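Local coordinates for inactive poly [ADP-ribose] polymerase RCD1 (Arabidopsis thaliana, PDB 5NGO), which is a catalytically inactive member of the poly(ADP-ribose) polymerase family, bound by a downy mildew effector that suppresses plant immunity, at residues Ser92-Gly97 with Glu134-Asp139; Gly97-Ala102 with Asn162-Asn167; Val31-Ser36 with Pro176-Arg181; Glu37-Arg42 with Ala76-Gly81; Pro68-Val73 with Tyr112-Glu117. All coordinates share one frame; numbering follows the deposited sequence.

Contact 1. Residues Ser92-Gly97 with Glu134-Asp139; sequences SIYGVG and ELLRGD
Tyr94, whose ring packs on Leu136, gives its backbone N-H to Ser92 OG at 2.9 Å, which closes an ST turn. The same hydroxyl oxygen is hydrogen-bonded to the NE2 of His99, so two groups grip it. This turn lies in the loop between strands 89-91 and 98-102 of the PARP catalytic fold, and it holds Tyr94 beside the chain that leaves the short edge strand 134-135.

With CG beside its backbone N (chi1 -69°), the tyrosine ring lies obliquely against Leu136. CD1 is 3.5 Å from Leu136 CB, while the CD2 methyl of Leu136 lies 3.8 Å from Tyr94 CB. Farther out on the ring, CE1 has Leu136 O at its edge, in the ring plane. Both side chains also rest on Ile164 of strand 162-165, which ties this loop contact to the sheet.

No hydrogen bond joins the two segments, and their association is mainly apolar packing; some backbone carbonyl oxygens are brought close without a bond between them. The carboxylate of Asp139 is turned back to its own chain, where OD1 accepts from the N of Ala141, while Ile93 O and Gly138 O, two acceptors, stand 3.2 Å apart.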
# COMPACT_ATOMS: atom_id res chain seq x y z
N SER A 92 8.26 9.70 -8.22
CA SER A 92 7.69 9.30 -9.53
C SER A 92 7.34 10.54 -10.36
O SER A 92 7.75 11.65 -10.02
CB SER A 92 6.43 8.42 -9.36
OG SER A 92 5.26 9.19 -9.14
N ILE A 93 6.57 10.34 -11.42
CA ILE A 93 6.04 11.43 -12.23
C ILE A 93 4.94 12.19 -11.49
O ILE A 93 4.70 13.35 -11.77
CB ILE A 93 5.50 10.93 -13.61
CG1 ILE A 93 4.54 9.74 -13.48
CG2 ILE A 93 6.65 10.57 -14.55
CD1 ILE A 93 3.51 9.70 -14.59
N TYR A 94 4.27 11.51 -10.57
CA TYR A 94 3.18 12.09 -9.77
C TYR A 94 3.61 12.85 -8.51
O TYR A 94 2.76 13.48 -7.87
CB TYR A 94 2.22 10.99 -9.36
CG TYR A 94 1.47 10.42 -10.50
CD1 TYR A 94 0.43 11.15 -11.07
CD2 TYR A 94 1.77 9.16 -11.02
CE1 TYR A 94 -0.28 10.65 -12.15
CE2 TYR A 94 1.05 8.64 -12.09
CZ TYR A 94 0.03 9.40 -12.65
OH TYR A 94 -0.71 8.92 -13.70
N GLY A 95 4.88 12.75 -8.14
CA GLY A 95 5.40 13.40 -6.93
C GLY A 95 6.09 12.43 -5.98
O GLY A 95 6.36 11.28 -6.33
N VAL A 96 6.35 12.91 -4.76
CA VAL A 96 7.11 12.16 -3.76
C VAL A 96 6.20 11.80 -2.59
O VAL A 96 5.54 12.64 -2.00
CB VAL A 96 8.33 12.95 -3.24
CG1 VAL A 96 9.33 12.03 -2.56
CG2 VAL A 96 8.99 13.75 -4.38
N GLY A 97 6.18 10.51 -2.27
CA GLY A 97 5.42 9.99 -1.13
C GLY A 97 5.63 8.49 -1.04
O GLY A 97 6.67 7.97 -1.50
N GLU A 134 -7.36 13.33 -4.37
CA GLU A 134 -6.93 14.29 -5.39
C GLU A 134 -6.55 13.52 -6.66
O GLU A 134 -5.71 12.62 -6.63
CB GLU A 134 -5.71 15.07 -4.89
CG GLU A 134 -5.28 16.20 -5.78
CD GLU A 134 -4.06 16.97 -5.26
OE1 GLU A 134 -3.42 17.67 -6.07
OE2 GLU A 134 -3.71 16.85 -4.07
N LEU A 135 -7.16 13.90 -7.78
CA LEU A 135 -6.72 13.44 -9.11
C LEU A 135 -5.41 14.17 -9.41
O LEU A 135 -5.41 15.40 -9.46
CB LEU A 135 -7.78 13.76 -10.17
CG LEU A 135 -7.58 13.36 -11.65
CD1 LEU A 135 -6.88 12.00 -11.79
CD2 LEU A 135 -8.89 13.44 -12.46
N LEU A 136 -4.32 13.43 -9.57
CA LEU A 136 -3.01 14.04 -9.73
C LEU A 136 -2.71 14.47 -11.16
O LEU A 136 -2.81 13.68 -12.11
CB LEU A 136 -1.90 13.10 -9.24
CG LEU A 136 -1.42 13.11 -7.78
CD1 LEU A 136 -2.41 13.65 -6.76
CD2 LEU A 136 -0.92 11.75 -7.34
N ARG A 137 -2.25 15.71 -11.25
CA ARG A 137 -2.03 16.41 -12.52
C ARG A 137 -0.62 16.21 -13.08
O ARG A 137 -0.27 16.84 -14.09
CB ARG A 137 -2.30 17.92 -12.36
CG ARG A 137 -3.61 18.33 -11.68
CD ARG A 137 -4.79 18.67 -12.60
NE ARG A 137 -4.43 19.66 -13.62
CZ ARG A 137 -4.85 19.67 -14.89
NH1 ARG A 137 -5.67 18.74 -15.39
NH2 ARG A 137 -4.43 20.65 -15.71
N GLY A 138 0.22 15.38 -12.46
CA GLY A 138 1.54 15.07 -13.02
C GLY A 138 2.70 15.97 -12.63
O GLY A 138 3.73 15.99 -13.30
N ASP A 139 2.54 16.69 -11.52
CA ASP A 139 3.56 17.57 -10.94
C ASP A 139 4.66 16.72 -10.28
O ASP A 139 4.44 16.09 -9.23
CB ASP A 139 2.86 18.50 -9.93
CG ASP A 139 3.72 19.67 -9.48
OD1 ASP A 139 4.96 19.55 -9.36
OD2 ASP A 139 3.10 20.71 -9.19

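Contact 2. Residues Gly97-Ala102 with Asn162-Asn167; sequences GIHLTA and NYIVWN
His99 and Ile164 run side by side and point the same way from a pair of antiparallel strands, with the CD1 methyl of Ile164 over one face of the imidazole. This is a CH-pi arrangement, although the modelled separation is too short to be taken literally. Both share the same first torsion, CG or CG1 beside the backbone N (chi1 -71° and -56°), which sets them alongside each other. Gly97 O comes to the imidazole edge in the plane, and NE2 is hydrogen-bonded to Ser92 OG. The other face of the strand pair carries Ile98, Leu100, Tyr163 and Val165. There the Leu100 and Val165 side chains slant across each other, CD1 to CG2 at 3.9 Å, and Leu67 and Val128 from neighbouring strands help to bury them. The Tyr163 ring swings past Ala102, its CE2 lying 3.7 Å from Ala102 CA.

Beneath these side chains the backbones are tied by two reciprocal pairs of hydrogen bonds. Ile98 N gives to Val165 O at 2.8 Å, in the carbonyl plane, and Val165 N returns the bond to Ile98 O. Leu100 and Tyr163 repeat the exchange, with Tyr163 N to Leu100 O at 2.8 Å and the donors tilted out of the carbonyl planes. Gly97 ends the ladder, its bare CA 3.2 Å from Asn167 OD1.

These are two neighbouring inner strands of the PARP catalytic sheet. Leu67, His99 and Asn162, the last hydrogen-bonded through ND2 to Asp155 OD2, probably occupy the positions of the histidine, tyrosine and glutamate in the triad of active PARPs, consistent with an inactive domain.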
# COMPACT_ATOMS: atom_id res chain seq x y z
N GLY A 97 6.18 10.51 -2.27
CA GLY A 97 5.42 9.99 -1.13
C GLY A 97 5.63 8.49 -1.04
O GLY A 97 6.67 7.97 -1.50
N ILE A 98 4.66 7.76 -0.49
CA ILE A 98 4.63 6.30 -0.63
C ILE A 98 3.70 5.98 -1.79
O ILE A 98 2.56 6.45 -1.83
CB ILE A 98 4.23 5.57 0.68
CG1 ILE A 98 5.29 5.74 1.76
CG2 ILE A 98 3.99 4.07 0.47
CD1 ILE A 98 5.30 7.10 2.40
N HIS A 99 4.19 5.20 -2.76
CA HIS A 99 3.42 4.79 -3.94
C HIS A 99 2.89 3.39 -3.70
O HIS A 99 3.66 2.45 -3.40
CB HIS A 99 4.32 4.79 -5.18
CG HIS A 99 4.70 6.16 -5.63
ND1 HIS A 99 5.26 7.10 -4.79
CD2 HIS A 99 4.63 6.75 -6.85
CE1 HIS A 99 5.51 8.20 -5.45
NE2 HIS A 99 5.13 8.03 -6.71
N LEU A 100 1.57 3.24 -3.80
CA LEU A 100 0.93 1.94 -3.67
C LEU A 100 0.10 1.65 -4.90
O LEU A 100 -0.35 2.57 -5.57
CB LEU A 100 0.03 1.87 -2.44
CG LEU A 100 0.68 2.15 -1.10
CD1 LEU A 100 0.42 3.61 -0.69
CD2 LEU A 100 0.16 1.21 -0.03
N THR A 101 -0.11 0.36 -5.13
CA THR A 101 -0.85 -0.09 -6.28
C THR A 101 -2.28 -0.44 -5.83
O THR A 101 -2.49 -0.97 -4.73
CB THR A 101 -0.17 -1.30 -6.90
OG1 THR A 101 1.13 -0.95 -7.40
CG2 THR A 101 -1.04 -1.91 -7.98
N ALA A 102 -3.28 -0.10 -6.67
CA ALA A 102 -4.66 -0.36 -6.31
C ALA A 102 -4.91 -1.87 -6.17
O ALA A 102 -4.17 -2.70 -6.76
CB ALA A 102 -5.58 0.22 -7.34
N ASN A 162 -2.69 3.68 -9.22
CA ASN A 162 -1.66 4.09 -8.28
C ASN A 162 -2.25 5.07 -7.28
O ASN A 162 -2.95 6.00 -7.66
CB ASN A 162 -0.49 4.76 -9.01
CG ASN A 162 0.13 3.87 -10.05
OD1 ASN A 162 1.16 3.24 -9.79
ND2 ASN A 162 -0.49 3.80 -11.23
N TYR A 163 -1.91 4.85 -6.01
CA TYR A 163 -2.17 5.82 -4.96
C TYR A 163 -0.86 6.40 -4.49
O TYR A 163 0.16 5.70 -4.47
CB TYR A 163 -2.84 5.15 -3.77
CG TYR A 163 -4.14 4.44 -4.06
CD1 TYR A 163 -5.22 5.09 -4.61
CD2 TYR A 163 -4.30 3.10 -3.72
CE1 TYR A 163 -6.40 4.41 -4.92
CE2 TYR A 163 -5.47 2.43 -3.97
CZ TYR A 163 -6.53 3.10 -4.56
OH TYR A 163 -7.70 2.42 -4.76
N ILE A 164 -0.88 7.69 -4.16
CA ILE A 164 0.28 8.37 -3.56
C ILE A 164 -0.19 8.83 -2.20
O ILE A 164 -1.15 9.59 -2.11
CB ILE A 164 0.71 9.61 -4.37
CG1 ILE A 164 1.00 9.27 -5.83
CG2 ILE A 164 1.92 10.27 -3.74
CD1 ILE A 164 2.31 8.54 -6.04
N VAL A 165 0.46 8.34 -1.15
CA VAL A 165 0.22 8.83 0.21
C VAL A 165 1.38 9.75 0.54
O VAL A 165 2.55 9.34 0.47
CB VAL A 165 0.12 7.68 1.21
CG1 VAL A 165 0.05 8.20 2.63
CG2 VAL A 165 -1.09 6.82 0.89
N TRP A 166 1.06 11.00 0.91
CA TRP A 166 2.11 12.02 1.18
C TRP A 166 2.91 11.67 2.43
O TRP A 166 2.39 11.01 3.33
CB TRP A 166 1.51 13.42 1.32
CG TRP A 166 0.60 13.76 0.19
CD1 TRP A 166 -0.76 13.95 0.25
CD2 TRP A 166 0.96 13.87 -1.18
NE1 TRP A 166 -1.25 14.20 -1.00
CE2 TRP A 166 -0.21 14.15 -1.90
CE3 TRP A 166 2.18 13.77 -1.88
CZ2 TRP A 166 -0.21 14.35 -3.28
CZ3 TRP A 166 2.18 13.96 -3.25
CH2 TRP A 166 0.99 14.25 -3.94
N ASN A 167 4.16 12.10 2.48
CA ASN A 167 5.07 11.75 3.59
C ASN A 167 4.48 12.03 4.96
O ASN A 167 4.55 11.18 5.83
CB ASN A 167 6.42 12.42 3.41
CG ASN A 167 7.28 11.73 2.35
OD1 ASN A 167 6.81 10.87 1.62
ND2 ASN A 167 8.54 12.12 2.26

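Contact 3. Residues Val31-Ser36 with Pro176-Arg181; sequences VGRFSS and PEFVVR
Extended about chi1 (-172°), Arg33 carries its CG over one face of the Phe178 ring, 4.1 Å above the plane and displaced toward the rim. The two residues face each other in an antiparallel pairing of the edge strand 28-33 with strand 174-182 of the PARP-domain sheet. The arginine chain stays extended through chi2, so CD also lies against the ring, 4.0 Å from Phe178 CE2; the bend at chi3 (60°) then redirects NE and the guanidinium. The next residue, Phe34, has CG beside its backbone N (chi1 -65°), which drops its ring on the face of the sheet that carries Val179, CZ meeting Val179 CG2 at 3.7 Å with the two side chains nearly perpendicular.

Gly32 and Val179 form the hydrogen-bonded pair: Gly32 N reaches Val179 O at 2.8 Å, and Val179 N gives back to Gly32 O from above the carbonyl plane. Phe34 N adds a longer bond to Glu177 O. In strand 174-182 a classic beta bulge places both Glu177 and Phe178 opposite Leu125 of the strand on its far side. Helix 9-19 covers the face holding Val31, Phe178 and Val180 through Val12, whereas Phe34 reaches Val77 and Met78.

At the polar end, Glu177 OE2 forms a salt bridge with Arg127 and meets Arg33 through a water, which accepts from Arg33 NH1 at 3.3 Å and donates to Glu177 OE2 at 2.9 Å.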
# COMPACT_ATOMS: atom_id res chain seq x y z
N VAL A 31 0.67 -16.54 2.61
CA VAL A 31 -0.00 -15.30 2.96
C VAL A 31 0.03 -15.24 4.48
O VAL A 31 -0.48 -16.16 5.16
CB VAL A 31 -1.46 -15.27 2.46
CG1 VAL A 31 -2.15 -14.00 2.91
CG2 VAL A 31 -1.48 -15.35 0.95
N GLY A 32 0.63 -14.17 5.00
CA GLY A 32 0.76 -13.98 6.43
C GLY A 32 0.09 -12.73 6.87
O GLY A 32 -0.13 -11.85 6.08
N ARG A 33 -0.15 -12.63 8.17
CA ARG A 33 -0.75 -11.44 8.80
C ARG A 33 0.07 -11.06 10.02
O ARG A 33 0.41 -11.94 10.75
CB ARG A 33 -2.19 -11.69 9.16
CG ARG A 33 -2.95 -10.46 9.65
CD ARG A 33 -4.44 -10.72 9.95
NE ARG A 33 -4.55 -11.74 10.99
CZ ARG A 33 -4.48 -11.56 12.32
NH1 ARG A 33 -4.33 -10.33 12.86
NH2 ARG A 33 -4.57 -12.61 13.13
N PHE A 34 0.43 -9.78 10.15
CA PHE A 34 1.20 -9.31 11.29
C PHE A 34 0.40 -9.37 12.57
O PHE A 34 -0.69 -8.84 12.59
CB PHE A 34 1.49 -7.82 11.14
CG PHE A 34 2.39 -7.47 9.97
CD1 PHE A 34 3.77 -7.63 10.08
CD2 PHE A 34 1.88 -6.95 8.79
CE1 PHE A 34 4.62 -7.28 9.03
CE2 PHE A 34 2.71 -6.62 7.73
CZ PHE A 34 4.09 -6.79 7.85
N SER A 35 0.89 -10.06 13.58
CA SER A 35 0.13 -10.32 14.78
C SER A 35 1.09 -10.13 15.94
O SER A 35 1.90 -10.99 16.24
CB SER A 35 -0.47 -11.75 14.81
OG SER A 35 -1.31 -11.84 15.94
N SER A 36 0.99 -8.99 16.60
CA SER A 36 1.82 -8.63 17.73
C SER A 36 1.22 -7.47 18.50
O SER A 36 0.28 -6.85 18.02
CB SER A 36 3.23 -8.21 17.27
OG SER A 36 3.22 -7.01 16.54
N PRO A 176 -0.05 -1.58 7.24
CA PRO A 176 0.39 -2.83 6.63
C PRO A 176 -0.18 -4.02 7.34
O PRO A 176 0.03 -4.15 8.51
CB PRO A 176 1.93 -2.80 6.78
CG PRO A 176 2.27 -1.52 7.42
CD PRO A 176 1.04 -0.92 7.99
N GLU A 177 -0.92 -4.86 6.64
CA GLU A 177 -1.67 -5.91 7.30
C GLU A 177 -1.26 -7.31 6.93
O GLU A 177 -1.19 -8.18 7.78
CB GLU A 177 -3.17 -5.73 7.02
CG GLU A 177 -4.04 -6.56 7.95
CD GLU A 177 -5.47 -6.27 7.88
OE1 GLU A 177 -5.91 -5.61 6.92
OE2 GLU A 177 -6.20 -6.72 8.79
N PHE A 178 -1.01 -7.55 5.64
CA PHE A 178 -0.74 -8.89 5.12
C PHE A 178 0.53 -8.90 4.28
O PHE A 178 0.81 -7.92 3.61
CB PHE A 178 -1.87 -9.39 4.27
CG PHE A 178 -3.19 -9.58 4.98
CD1 PHE A 178 -4.09 -8.55 5.07
CD2 PHE A 178 -3.57 -10.84 5.39
CE1 PHE A 178 -5.34 -8.75 5.70
CE2 PHE A 178 -4.79 -11.06 6.00
CZ PHE A 178 -5.70 -10.02 6.15
N VAL A 179 1.30 -9.98 4.36
CA VAL A 179 2.45 -10.21 3.50
C VAL A 179 2.16 -11.40 2.59
O VAL A 179 1.81 -12.48 3.07
CB VAL A 179 3.73 -10.51 4.29
CG1 VAL A 179 4.90 -10.72 3.35
CG2 VAL A 179 4.04 -9.37 5.25
N VAL A 180 2.33 -11.20 1.28
CA VAL A 180 2.17 -12.25 0.29
C VAL A 180 3.55 -12.59 -0.23
O VAL A 180 4.23 -11.71 -0.77
CB VAL A 180 1.25 -11.79 -0.87
CG1 VAL A 180 1.20 -12.87 -1.96
CG2 VAL A 180 -0.15 -11.50 -0.36
N ARG A 181 3.96 -13.85 -0.06
CA ARG A 181 5.21 -14.37 -0.60
C ARG A 181 4.93 -15.07 -1.92
O ARG A 181 4.05 -15.92 -1.99
CB ARG A 181 5.84 -15.37 0.36
CG ARG A 181 6.28 -14.75 1.66
CD ARG A 181 6.91 -15.76 2.60
NE ARG A 181 7.09 -15.14 3.91
CZ ARG A 181 7.76 -15.66 4.93
NH1 ARG A 181 8.41 -16.81 4.81
NH2 ARG A 181 7.82 -14.98 6.07
O HOH W 1 -5.21 -7.53 11.35

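Contact 4. Residues Glu37-Arg42 with Ala76-Gly81; sequences EIAEAR and AVMMQG
The guanidinium of Arg42 has Gly81 CA over one face, 4.2 Å above the plane and displaced toward the rim, and the carbonyl oxygens of Met78 and Met79 near its edge. It reaches from the first turns of the long helix 37-57 to the short, weakly bonded helix 77-80, so the contact is a helix-helix packing held by one side-chain-to-backbone hydrogen bond. Arg42 NE gives this bond to Met78 O at 2.8 Å, in the carbonyl plane and on a lone pair, although the oxygen sits 20° out of the guanidinium plane. A bend at chi3 (-71°) turns NE toward the carbonyl after the chain has passed Met78, where CD lies 4.1 Å from SD.

The bend at chi2 (-79°) lays the sulfur of Met78 against Ala39, SD to CB 3.6 Å, while Phe34 and Pro176 also pack on this side chain. Gly81, with positive phi, carries the chain out of the helical turn beside the arginine.

The two branches of Ile38 divide the work. CG2 rests at 3.6 Å from Met78 O, and CD1 reaches across to the thioether of Met79, touching SD at 3.3 Å.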
# COMPACT_ATOMS: atom_id res chain seq x y z
N GLU A 37 1.77 -7.16 19.66
CA GLU A 37 1.27 -6.06 20.47
C GLU A 37 1.46 -4.71 19.77
O GLU A 37 0.60 -3.83 19.88
CB GLU A 37 1.92 -5.99 21.83
CG GLU A 37 1.81 -7.23 22.67
CD GLU A 37 2.32 -7.02 24.08
OE1 GLU A 37 3.07 -6.04 24.36
OE2 GLU A 37 1.93 -7.88 24.91
N ILE A 38 2.57 -4.57 19.05
CA ILE A 38 2.86 -3.34 18.31
C ILE A 38 1.92 -3.19 17.12
O ILE A 38 1.40 -2.11 16.89
CB ILE A 38 4.34 -3.26 17.87
CG1 ILE A 38 5.24 -3.12 19.10
CG2 ILE A 38 4.57 -2.05 16.95
CD1 ILE A 38 6.71 -3.25 18.79
N ALA A 39 1.70 -4.28 16.37
CA ALA A 39 0.73 -4.25 15.27
C ALA A 39 -0.67 -3.89 15.75
O ALA A 39 -1.34 -3.12 15.11
CB ALA A 39 0.73 -5.58 14.52
N GLU A 40 -1.09 -4.41 16.88
CA GLU A 40 -2.38 -4.04 17.50
C GLU A 40 -2.43 -2.56 17.88
O GLU A 40 -3.43 -1.89 17.58
CB GLU A 40 -2.69 -4.91 18.71
CG GLU A 40 -3.02 -6.34 18.31
CD GLU A 40 -3.08 -7.34 19.46
OE1 GLU A 40 -3.01 -6.93 20.66
OE2 GLU A 40 -3.23 -8.54 19.14
N ALA A 41 -1.37 -2.05 18.50
CA ALA A 41 -1.31 -0.63 18.84
C ALA A 41 -1.31 0.25 17.58
O ALA A 41 -1.96 1.29 17.55
CB ALA A 41 -0.10 -0.32 19.71
N ARG A 42 -0.60 -0.20 16.55
CA ARG A 42 -0.57 0.50 15.27
C ARG A 42 -1.92 0.47 14.54
O ARG A 42 -2.26 1.43 13.86
CB ARG A 42 0.54 -0.05 14.37
CG ARG A 42 0.71 0.73 13.07
CD ARG A 42 2.06 0.56 12.44
NE ARG A 42 3.12 1.24 13.21
CZ ARG A 42 3.37 2.55 13.21
NH1 ARG A 42 2.62 3.40 12.50
NH2 ARG A 42 4.36 3.02 13.97
N ALA A 76 11.37 -4.50 10.51
CA ALA A 76 11.30 -3.11 10.97
C ALA A 76 9.89 -2.49 10.91
O ALA A 76 9.51 -1.73 11.80
CB ALA A 76 12.28 -2.25 10.19
N VAL A 77 9.09 -2.85 9.89
CA VAL A 77 7.93 -2.03 9.48
C VAL A 77 6.91 -1.61 10.53
O VAL A 77 6.45 -0.55 10.45
CB VAL A 77 7.21 -2.66 8.27
CG1 VAL A 77 6.23 -3.75 8.70
CG2 VAL A 77 6.50 -1.60 7.43
N MET A 78 6.65 -2.44 11.53
CA MET A 78 5.63 -2.14 12.55
C MET A 78 6.08 -1.15 13.62
O MET A 78 5.31 -0.26 13.97
CB MET A 78 5.11 -3.42 13.21
CG MET A 78 4.21 -4.24 12.24
SD MET A 78 2.53 -3.47 12.20
CE MET A 78 2.17 -3.49 10.45
N MET A 79 7.28 -1.30 14.15
CA MET A 79 7.72 -0.51 15.31
C MET A 79 8.18 0.91 14.94
O MET A 79 7.80 1.87 15.61
CB MET A 79 8.84 -1.25 16.05
CG MET A 79 9.09 -0.75 17.47
SD MET A 79 9.77 -1.98 18.59
CE MET A 79 10.97 -2.88 17.60
N GLN A 80 8.98 1.03 13.89
CA GLN A 80 9.57 2.31 13.50
C GLN A 80 8.82 3.04 12.36
O GLN A 80 9.14 4.17 12.05
CB GLN A 80 11.04 2.12 13.14
CG GLN A 80 11.86 1.49 14.26
CD GLN A 80 12.90 0.54 13.73
OE1 GLN A 80 13.11 -0.55 14.27
NE2 GLN A 80 13.60 0.96 12.68
N GLY A 81 7.83 2.38 11.77
CA GLY A 81 7.02 2.95 10.69
C GLY A 81 7.41 2.62 9.25
O GLY A 81 8.24 1.73 8.98

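Contact 5. Residues Pro68-Val73 with Tyr112-Glu117; sequences PAKREV and YCDVDE
From a CB that points at 112-117, Arg71 runs out with CG anti to the backbone N and chi1 at 166°, toward two acidic residues. Its CD comes to 3.9 Å from Asp116 OD2. The bend at chi3 (79°) follows, and NE faces the same oxygen at 3.8 Å, a long salt bridge in which OD2 lies at the edge of the guanidinium, in its plane. At the tip, NH2 makes the closer salt bridge, 3.2 Å from Glu117 OE1, with the flat groups steeply inclined to one another.

The touching parts run in nearly the same direction; at their N-terminal ends Pro68 CB meets the edge of the Tyr112 ring at 4.1 Å and Cys113 SG at 3.8 Å. A water between the chains lies 2.6 Å from both Ala69 O and Asp114 O.

The loop that leads into strand 121-129 is thus joined to the end of strand 62-68 and the start of helix 71-74 by apolar contact, water and charge. One arginine shared by two carboxylates makes a small salt-bridge network, in which Asp116 is held by the backbone N of Asn118 and Val120 and, through OD2, by Tyr122 OH at the start of strand 121-129, while its link to Arg71 is the long one.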
# COMPACT_ATOMS: atom_id res chain seq x y z
N PRO A 68 4.98 -2.79 -2.64
CA PRO A 68 6.16 -3.63 -2.85
C PRO A 68 7.12 -3.57 -1.70
O PRO A 68 7.37 -2.45 -1.17
CB PRO A 68 6.80 -3.06 -4.11
CG PRO A 68 5.72 -2.22 -4.78
CD PRO A 68 4.83 -1.77 -3.70
N ALA A 69 7.61 -4.72 -1.26
CA ALA A 69 8.52 -4.77 -0.12
C ALA A 69 9.71 -5.67 -0.43
O ALA A 69 9.93 -6.04 -1.58
CB ALA A 69 7.76 -5.28 1.11
N LYS A 70 10.49 -5.99 0.59
CA LYS A 70 11.58 -6.95 0.49
C LYS A 70 11.72 -7.60 1.85
O LYS A 70 11.30 -7.02 2.86
CB LYS A 70 12.88 -6.27 0.05
CG LYS A 70 13.21 -5.03 0.87
CD LYS A 70 14.39 -4.31 0.28
CE LYS A 70 14.35 -2.80 0.57
NZ LYS A 70 15.54 -2.12 -0.01
N ARG A 71 12.32 -8.79 1.89
CA ARG A 71 12.52 -9.53 3.14
C ARG A 71 13.15 -8.65 4.25
O ARG A 71 12.68 -8.65 5.39
CB ARG A 71 13.37 -10.78 2.91
CG ARG A 71 13.91 -11.46 4.16
CD ARG A 71 14.32 -12.91 3.90
NE ARG A 71 15.62 -13.00 3.24
CZ ARG A 71 16.81 -12.75 3.80
NH1 ARG A 71 16.92 -12.36 5.08
NH2 ARG A 71 17.91 -12.86 3.06
N GLU A 72 14.17 -7.87 3.90
CA GLU A 72 14.95 -7.09 4.87
C GLU A 72 14.17 -6.02 5.66
O GLU A 72 14.51 -5.76 6.82
CB GLU A 72 16.19 -6.47 4.19
CG GLU A 72 17.28 -7.47 3.79
CD GLU A 72 18.24 -6.96 2.70
OE1 GLU A 72 18.41 -5.73 2.57
OE2 GLU A 72 18.84 -7.81 1.98
N VAL A 73 13.13 -5.42 5.08
CA VAL A 73 12.36 -4.36 5.76
C VAL A 73 11.16 -4.84 6.59
O VAL A 73 10.62 -4.07 7.39
CB VAL A 73 11.87 -3.28 4.74
CG1 VAL A 73 10.64 -3.76 3.97
CG2 VAL A 73 11.63 -1.94 5.42
N TYR A 112 8.63 -5.14 -9.29
CA TYR A 112 9.38 -4.19 -8.50
C TYR A 112 9.56 -4.68 -7.02
O TYR A 112 10.21 -4.00 -6.23
CB TYR A 112 8.71 -2.82 -8.66
CG TYR A 112 9.47 -1.64 -8.10
CD1 TYR A 112 9.31 -1.27 -6.77
CD2 TYR A 112 10.32 -0.89 -8.90
CE1 TYR A 112 9.98 -0.16 -6.23
CE2 TYR A 112 11.00 0.23 -8.39
CZ TYR A 112 10.82 0.59 -7.05
OH TYR A 112 11.49 1.68 -6.54
N CYS A 113 9.04 -5.87 -6.70
CA CYS A 113 9.38 -6.56 -5.48
C CYS A 113 10.69 -7.32 -5.61
O CYS A 113 10.79 -8.26 -6.39
CB CYS A 113 8.26 -7.55 -5.08
SG CYS A 113 6.62 -6.82 -4.81
N ASP A 114 11.70 -6.90 -4.86
CA ASP A 114 13.04 -7.52 -4.87
C ASP A 114 13.04 -9.01 -4.54
O ASP A 114 12.48 -9.43 -3.53
CB ASP A 114 13.98 -6.82 -3.89
CG ASP A 114 14.42 -5.44 -4.37
OD1 ASP A 114 13.75 -4.84 -5.25
OD2 ASP A 114 15.44 -4.95 -3.84
N VAL A 115 13.70 -9.79 -5.38
CA VAL A 115 14.00 -11.19 -5.11
C VAL A 115 15.02 -11.31 -3.96
O VAL A 115 15.99 -10.56 -3.92
CB VAL A 115 14.52 -11.89 -6.39
CG1 VAL A 115 15.32 -13.14 -6.09
CG2 VAL A 115 13.36 -12.24 -7.30
N ASP A 116 14.77 -12.23 -3.03
CA ASP A 116 15.73 -12.57 -1.97
C ASP A 116 16.62 -13.73 -2.44
O ASP A 116 16.54 -14.16 -3.59
CB ASP A 116 15.01 -12.86 -0.64
CG ASP A 116 14.24 -14.20 -0.61
OD1 ASP A 116 14.31 -15.01 -1.56
OD2 ASP A 116 13.55 -14.44 0.41
N GLU A 117 17.45 -14.26 -1.54
CA GLU A 117 18.41 -15.29 -1.90
C GLU A 117 17.78 -16.57 -2.51
O GLU A 117 18.45 -17.28 -3.26
CB GLU A 117 19.30 -15.65 -0.72
CG GLU A 117 18.56 -16.23 0.48
CD GLU A 117 19.47 -16.43 1.67
OE1 GLU A 117 19.52 -15.53 2.54
OE2 GLU A 117 20.14 -17.50 1.77
O HOH W 2 10.31 -8.47 -2.44

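How the contacts relate
Contacts 1 and 2 share Gly97, where the chain turns a corner, and their centres lie 9 Å apart. Leu136 CD2 meets Ile164 CG1 at 3.5 Å between them, so the loop of contact 1 flanks the strand pair bearing the probable triad-equivalent positions His99 and Asn162. Contact 3 lies on the same sheet, its centre about 19 Å from that of contact 2 and 28 Å from that of contact 1. It touches contact 4, where Phe34 CZ approaches Val77 CG1 at 3.8 Å; their centres are 12 Å apart. Segments 68-73 and 76-81 adjoin in sequence, linking contact 5 to contact 4, and contact 5 comes within about 4 Å of contact 2 at the nearest atoms.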